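Local coordinates for protein CbsA (Xanthomonas oryzae pv. oryzae, PDB 5XYH) that probably hydrolyses 1,4-beta-glucosidic bonds of cellulose to release cellobiose, as an exoglucanase of glycosyl hydrolase family 6 from the rice bacterial blight pathogen, at residues 109-114 / 169-174; 222-227 / 286-291. All blocks are in the same frame, centred on the assembly; numbering follows the deposited sequence.

Interaction 1 of 2, residues 109-114 / 169-174; sequences LPLTQA and GIYEAG
L111 meets I170 through a methyl placed by two torsions: chi1 of -171° sets CG beside the leucine's carbonyl carbon, and chi2 of 76° then turns CD1 toward the isoleucine. L111 is the centre of an inverse gamma turn and T112 follows as N-cap of helix 113-131, its OG1 bonded to G115 N beyond the contact; in this family 6 glycosyl hydrolase fold the pair of motifs lies against the first turn of helix 170-183. L111 CD1 lies against I170 CB (3.9 Å) and I170 CG2 (4.0 Å), and the same methyl approaches Y171 CE1 obliquely, 4.2 Å away. I170 packs on backbone as well as side chain, its CD1 coming within 3.5 Å of T112 C. On the Y171 side the phenol OH is hydrogen-bonded to G97 O, which restrains the ring beside L111; Q164 of helix 160-167 touches L111 as well. Q113, bent at chi2 (-60°), folds its amide end back towards the isoleucine, where Q113 NE2 stands 3.8 Å from I170 CG1.

Interaction 2 of 2, residues 222-227 / 286-291; sequences AGLASA and GWPSKI
Apolar contacts between L224 and W287 make up most of this junction, and the leucine's two methyls share the work. L224 CD2 makes a CH-pi contact with the six-membered ring of the W287 indole, lying 4.0 Å from its centroid and 15° off the normal. L224 CD1 sits nearer the root of the tryptophan, 3.9 Å from W287 CD2 and equally close to W287 CA, and also touches G286 O and P288 CD, the latter at 4.2 Å. L224 CG is anti to the carbonyl carbon (chi1 -58°), which carries the isopropyl group toward the tryptophan, with CD2 3.8 Å above the W287 ring plane and offset toward the rim. A227 approaches differently: its CB lies at the ring edge, near the plane, 4.3 Å from W287 CZ3. Other aromatic rings hold the indole from outside the two segments, F282 edge-to-face and F230 with its plane at about 60°.

Polar bonds lie within each segment or lead outside the pair. W287 NE1 is hydrogen-bonded to T214 OG1 of helix 206-218, which fixes the rotation of the indole and satisfies its buried N-H. Within 222-227, S226 N bonds to G223 O at 3.0 Å, and I291 N closes the type I turn from P288 onto P288 O. G286, with positive phi, ends helix 271-284 in a Schellman motif. The two helix-to-strand loops lead into adjacent parallel strands, 229-232 and 292-296, as in the distorted beta/alpha barrel of family 6 hydrolases.

Overall arrangement
From the N terminus, the chain passes through strand 86-92 and a long loop before reaching 109-114. Interaction 1 then closes a loop of 54 residues, containing helix 113-131, strand 140-145 and helices 150-155 and 160-167, at the start of helix 170-183. Strand 188-193 and helix 206-218 follow, and interaction 2 closes a second loop of 58 residues, from the entry to strand 229-232 to the entry to strand 292-296. The loops run in series, neither nesting nor crossing. The centres of interactions 1 and 2 lie about 24 Å apart, and the nearest atoms of interactions 1 and 2 about 11 Å. Interaction 1 joins two helix starts; interaction 2 joins the approaches to two adjacent parallel strands.

Interaction 1 of 2, residues 109-114 / 169-174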
loop_
_atom_site.group_PDB
_atom_site.type_symbol
_atom_site.label_atom_id
_atom_site.label_comp_id
_atom_site.label_asym_id
_atom_site.label_seq_id
_atom_site.Cartn_x
_atom_site.Cartn_y
_atom_site.Cartn_z
ATOM N N LEU A 109 -16.798 -4.947 8.944
ATOM C CA LEU A 109 -17.714 -5.949 8.420
ATOM C C LEU A 109 -17.293 -7.337 8.871
ATOM O O LEU A 109 -16.102 -7.679 8.782
ATOM C CB LEU A 109 -17.750 -5.883 6.888
ATOM C CG LEU A 109 -18.299 -4.570 6.322
ATOM C CD1 LEU A 109 -18.321 -4.576 4.790
ATOM C CD2 LEU A 109 -19.689 -4.354 6.868
ATOM N N PRO A 110 -18.228 -8.156 9.342
ATOM C CA PRO A 110 -17.875 -9.505 9.786
ATOM C C PRO A 110 -17.698 -10.463 8.622
ATOM O O PRO A 110 -18.295 -10.305 7.555
ATOM C CB PRO A 110 -19.077 -9.909 10.651
ATOM C CG PRO A 110 -20.223 -9.195 10.020
ATOM C CD PRO A 110 -19.661 -7.868 9.540
ATOM N N LEU A 111 -16.875 -11.481 8.861
ATOM C CA LEU A 111 -16.602 -12.541 7.893
ATOM C C LEU A 111 -17.752 -13.545 7.899
ATOM O O LEU A 111 -17.639 -14.684 8.360
ATOM C CB LEU A 111 -15.273 -13.214 8.203
ATOM C CG LEU A 111 -14.812 -14.179 7.113
ATOM C CD1 LEU A 111 -14.246 -13.409 5.906
ATOM C CD2 LEU A 111 -13.805 -15.190 7.675
ATOM N N THR A 112 -18.881 -13.083 7.369
ATOM C CA THR A 112 -20.090 -13.871 7.194
ATOM C C THR A 112 -20.720 -13.488 5.862
ATOM O O THR A 112 -20.408 -12.441 5.285
ATOM C CB THR A 112 -21.113 -13.620 8.314
ATOM O OG1 THR A 112 -21.535 -12.252 8.255
ATOM C CG2 THR A 112 -20.512 -13.905 9.710
ATOM N N GLN A 113 -21.643 -14.332 5.395
ATOM C CA GLN A 113 -22.429 -13.985 4.212
ATOM C C GLN A 113 -23.197 -12.684 4.407
ATOM O O GLN A 113 -23.279 -11.855 3.489
ATOM C CB GLN A 113 -23.385 -15.119 3.870
ATOM C CG GLN A 113 -22.682 -16.321 3.299
ATOM C CD GLN A 113 -21.943 -15.995 2.017
ATOM O OE1 GLN A 113 -22.455 -15.268 1.161
ATOM N NE2 GLN A 113 -20.728 -16.528 1.882
ATOM N N ALA A 114 -23.763 -12.471 5.598
ATOM C CA ALA A 114 -24.391 -11.182 5.858
ATOM C C ALA A 114 -23.375 -10.049 5.722
ATOM O O ALA A 114 -23.690 -8.979 5.176
ATOM C CB ALA A 114 -25.046 -11.182 7.240
ATOM N N GLY A 169 -14.812 -18.727 1.167
ATOM C CA GLY A 169 -14.908 -18.116 -0.146
ATOM C C GLY A 169 -15.140 -16.621 -0.138
ATOM O O GLY A 169 -15.206 -16.021 -1.214
ATOM N N ILE A 170 -15.206 -15.987 1.038
ATOM C CA ILE A 170 -15.707 -14.616 1.110
ATOM C C ILE A 170 -14.695 -13.620 0.546
ATOM O O ILE A 170 -15.077 -12.688 -0.169
ATOM C CB ILE A 170 -16.122 -14.270 2.550
ATOM C CG1 ILE A 170 -17.345 -15.115 2.939
ATOM C CG2 ILE A 170 -16.446 -12.794 2.662
ATOM C CD1 ILE A 170 -17.834 -14.914 4.391
ATOM N N TYR A 171 -13.397 -13.785 0.847
ATOM C CA TYR A 171 -12.407 -12.887 0.252
ATOM C C TYR A 171 -12.504 -12.909 -1.269
ATOM O O TYR A 171 -12.585 -11.857 -1.909
ATOM C CB TYR A 171 -10.987 -13.261 0.677
ATOM C CG TYR A 171 -10.506 -12.619 1.954
ATOM C CD1 TYR A 171 -11.400 -12.137 2.902
ATOM C CD2 TYR A 171 -9.139 -12.522 2.225
ATOM C CE1 TYR A 171 -10.943 -11.565 4.088
ATOM C CE2 TYR A 171 -8.673 -11.953 3.397
ATOM C CZ TYR A 171 -9.573 -11.483 4.328
ATOM O OH TYR A 171 -9.101 -10.922 5.486
ATOM N N GLU A 172 -12.525 -14.110 -1.858
ATOM C CA GLU A 172 -12.586 -14.230 -3.311
ATOM C C GLU A 172 -13.897 -13.679 -3.853
ATOM O O GLU A 172 -13.918 -13.068 -4.928
ATOM C CB GLU A 172 -12.391 -15.690 -3.726
ATOM C CG GLU A 172 -11.000 -16.205 -3.398
ATOM C CD GLU A 172 -10.885 -17.715 -3.464
ATOM O OE1 GLU A 172 -10.556 -18.235 -4.551
ATOM O OE2 GLU A 172 -11.107 -18.381 -2.414
ATOM N N ALA A 173 -14.997 -13.877 -3.116
ATOM C CA ALA A 173 -16.284 -13.347 -3.561
ATOM C C ALA A 173 -16.293 -11.829 -3.514
ATOM O O ALA A 173 -16.814 -11.183 -4.427
ATOM C CB ALA A 173 -17.425 -13.913 -2.717
ATOM N N GLY A 174 -15.713 -11.247 -2.460
ATOM C CA GLY A 174 -15.632 -9.796 -2.371
ATOM C C GLY A 174 -14.795 -9.166 -3.474
ATOM O O GLY A 174 -15.174 -8.142 -4.046
#

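Interaction 2 of 2, residues 222-227 / 286-291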
loop_
_atom_site.group_PDB
_atom_site.type_symbol
_atom_site.label_atom_id
_atom_site.label_comp_id
_atom_site.label_asym_id
_atom_site.label_seq_id
_atom_site.Cartn_x
_atom_site.Cartn_y
_atom_site.Cartn_z
ATOM N N ALA A 222 -15.579 -9.835 -17.166
ATOM C CA ALA A 222 -14.644 -9.532 -18.243
ATOM C C ALA A 222 -13.367 -10.365 -18.186
ATOM O O ALA A 222 -12.474 -10.154 -19.011
ATOM C CB ALA A 222 -14.289 -8.041 -18.221
ATOM N N GLY A 223 -13.254 -11.310 -17.251
ATOM C CA GLY A 223 -12.021 -12.073 -17.165
ATOM C C GLY A 223 -10.851 -11.191 -16.747
ATOM O O GLY A 223 -11.009 -10.207 -16.013
ATOM N N LEU A 224 -9.658 -11.543 -17.240
ATOM C CA LEU A 224 -8.444 -10.826 -16.869
ATOM C C LEU A 224 -8.499 -9.337 -17.199
ATOM O O LEU A 224 -7.684 -8.575 -16.675
ATOM C CB LEU A 224 -7.231 -11.454 -17.561
ATOM C CG LEU A 224 -7.005 -12.946 -17.273
ATOM C CD1 LEU A 224 -5.622 -13.364 -17.777
ATOM C CD2 LEU A 224 -7.188 -13.260 -15.791
ATOM N N ALA A 225 -9.423 -8.899 -18.059
ATOM C CA ALA A 225 -9.496 -7.477 -18.369
ATOM C C ALA A 225 -10.027 -6.651 -17.206
ATOM O O ALA A 225 -9.970 -5.418 -17.279
ATOM C CB ALA A 225 -10.374 -7.234 -19.609
ATOM N N SER A 226 -10.550 -7.289 -16.150
ATOM C CA SER A 226 -11.106 -6.555 -15.022
ATOM C C SER A 226 -10.025 -5.900 -14.172
ATOM O O SER A 226 -10.341 -5.025 -13.360
ATOM C CB SER A 226 -11.948 -7.485 -14.138
ATOM O OG SER A 226 -13.007 -8.094 -14.868
ATOM N N ALA A 227 -8.774 -6.339 -14.312
ATOM C CA ALA A 227 -7.646 -5.815 -13.551
ATOM C C ALA A 227 -6.644 -5.236 -14.534
ATOM O O ALA A 227 -6.151 -5.945 -15.419
ATOM C CB ALA A 227 -6.988 -6.897 -12.688
ATOM N N GLY A 286 -0.354 -16.765 -18.415
ATOM C CA GLY A 286 -1.231 -16.397 -19.511
ATOM C C GLY A 286 -1.851 -15.016 -19.431
ATOM O O GLY A 286 -2.771 -14.731 -20.202
ATOM N N TRP A 287 -1.381 -14.156 -18.528
ATOM C CA TRP A 287 -1.841 -12.773 -18.482
ATOM C C TRP A 287 -1.270 -11.993 -19.664
ATOM O O TRP A 287 -0.191 -12.320 -20.160
ATOM C CB TRP A 287 -1.406 -12.098 -17.173
ATOM C CG TRP A 287 -2.174 -12.539 -15.941
ATOM C CD1 TRP A 287 -2.103 -13.755 -15.319
ATOM C CD2 TRP A 287 -3.125 -11.770 -15.205
ATOM N NE1 TRP A 287 -2.961 -13.794 -14.247
ATOM C CE2 TRP A 287 -3.586 -12.580 -14.140
ATOM C CE3 TRP A 287 -3.625 -10.470 -15.331
ATOM C CZ2 TRP A 287 -4.525 -12.131 -13.209
ATOM C CZ3 TRP A 287 -4.561 -10.025 -14.399
ATOM C CH2 TRP A 287 -5.001 -10.858 -13.358
ATOM N N PRO A 288 -1.962 -10.943 -20.120
ATOM C CA PRO A 288 -1.433 -10.150 -21.237
ATOM C C PRO A 288 -0.145 -9.444 -20.858
ATOM O O PRO A 288 0.055 -9.025 -19.710
ATOM C CB PRO A 288 -2.552 -9.140 -21.527
ATOM C CG PRO A 288 -3.332 -9.072 -20.278
ATOM C CD PRO A 288 -3.280 -10.454 -19.688
ATOM N N SER A 289 0.738 -9.321 -21.847
ATOM C CA SER A 289 2.054 -8.750 -21.602
ATOM C C SER A 289 1.976 -7.295 -21.163
ATOM O O SER A 289 2.930 -6.788 -20.560
ATOM C CB SER A 289 2.901 -8.877 -22.863
ATOM O OG SER A 289 2.204 -8.321 -23.956
ATOM N N LYS A 290 0.868 -6.620 -21.449
ATOM C CA LYS A 290 0.733 -5.208 -21.135
ATOM C C LYS A 290 0.357 -4.940 -19.679
ATOM O O LYS A 290 0.223 -3.766 -19.308
ATOM C CB LYS A 290 -0.309 -4.566 -22.053
ATOM C CG LYS A 290 -1.748 -4.842 -21.658
ATOM C CD LYS A 290 -2.729 -4.170 -22.620
ATOM C CE LYS A 290 -4.181 -4.439 -22.210
ATOM N NZ LYS A 290 -4.520 -5.892 -22.103
ATOM N N ILE A 291 0.182 -5.972 -18.844
ATOM C CA ILE A 291 -0.151 -5.703 -17.449
ATOM C C ILE A 291 0.920 -4.800 -16.850
ATOM O O ILE A 291 2.104 -4.876 -17.203
ATOM C CB ILE A 291 -0.296 -6.986 -16.618
ATOM C CG1 ILE A 291 0.955 -7.856 -16.759
ATOM C CG2 ILE A 291 -1.550 -7.721 -17.026
ATOM C CD1 ILE A 291 1.051 -8.952 -15.730
#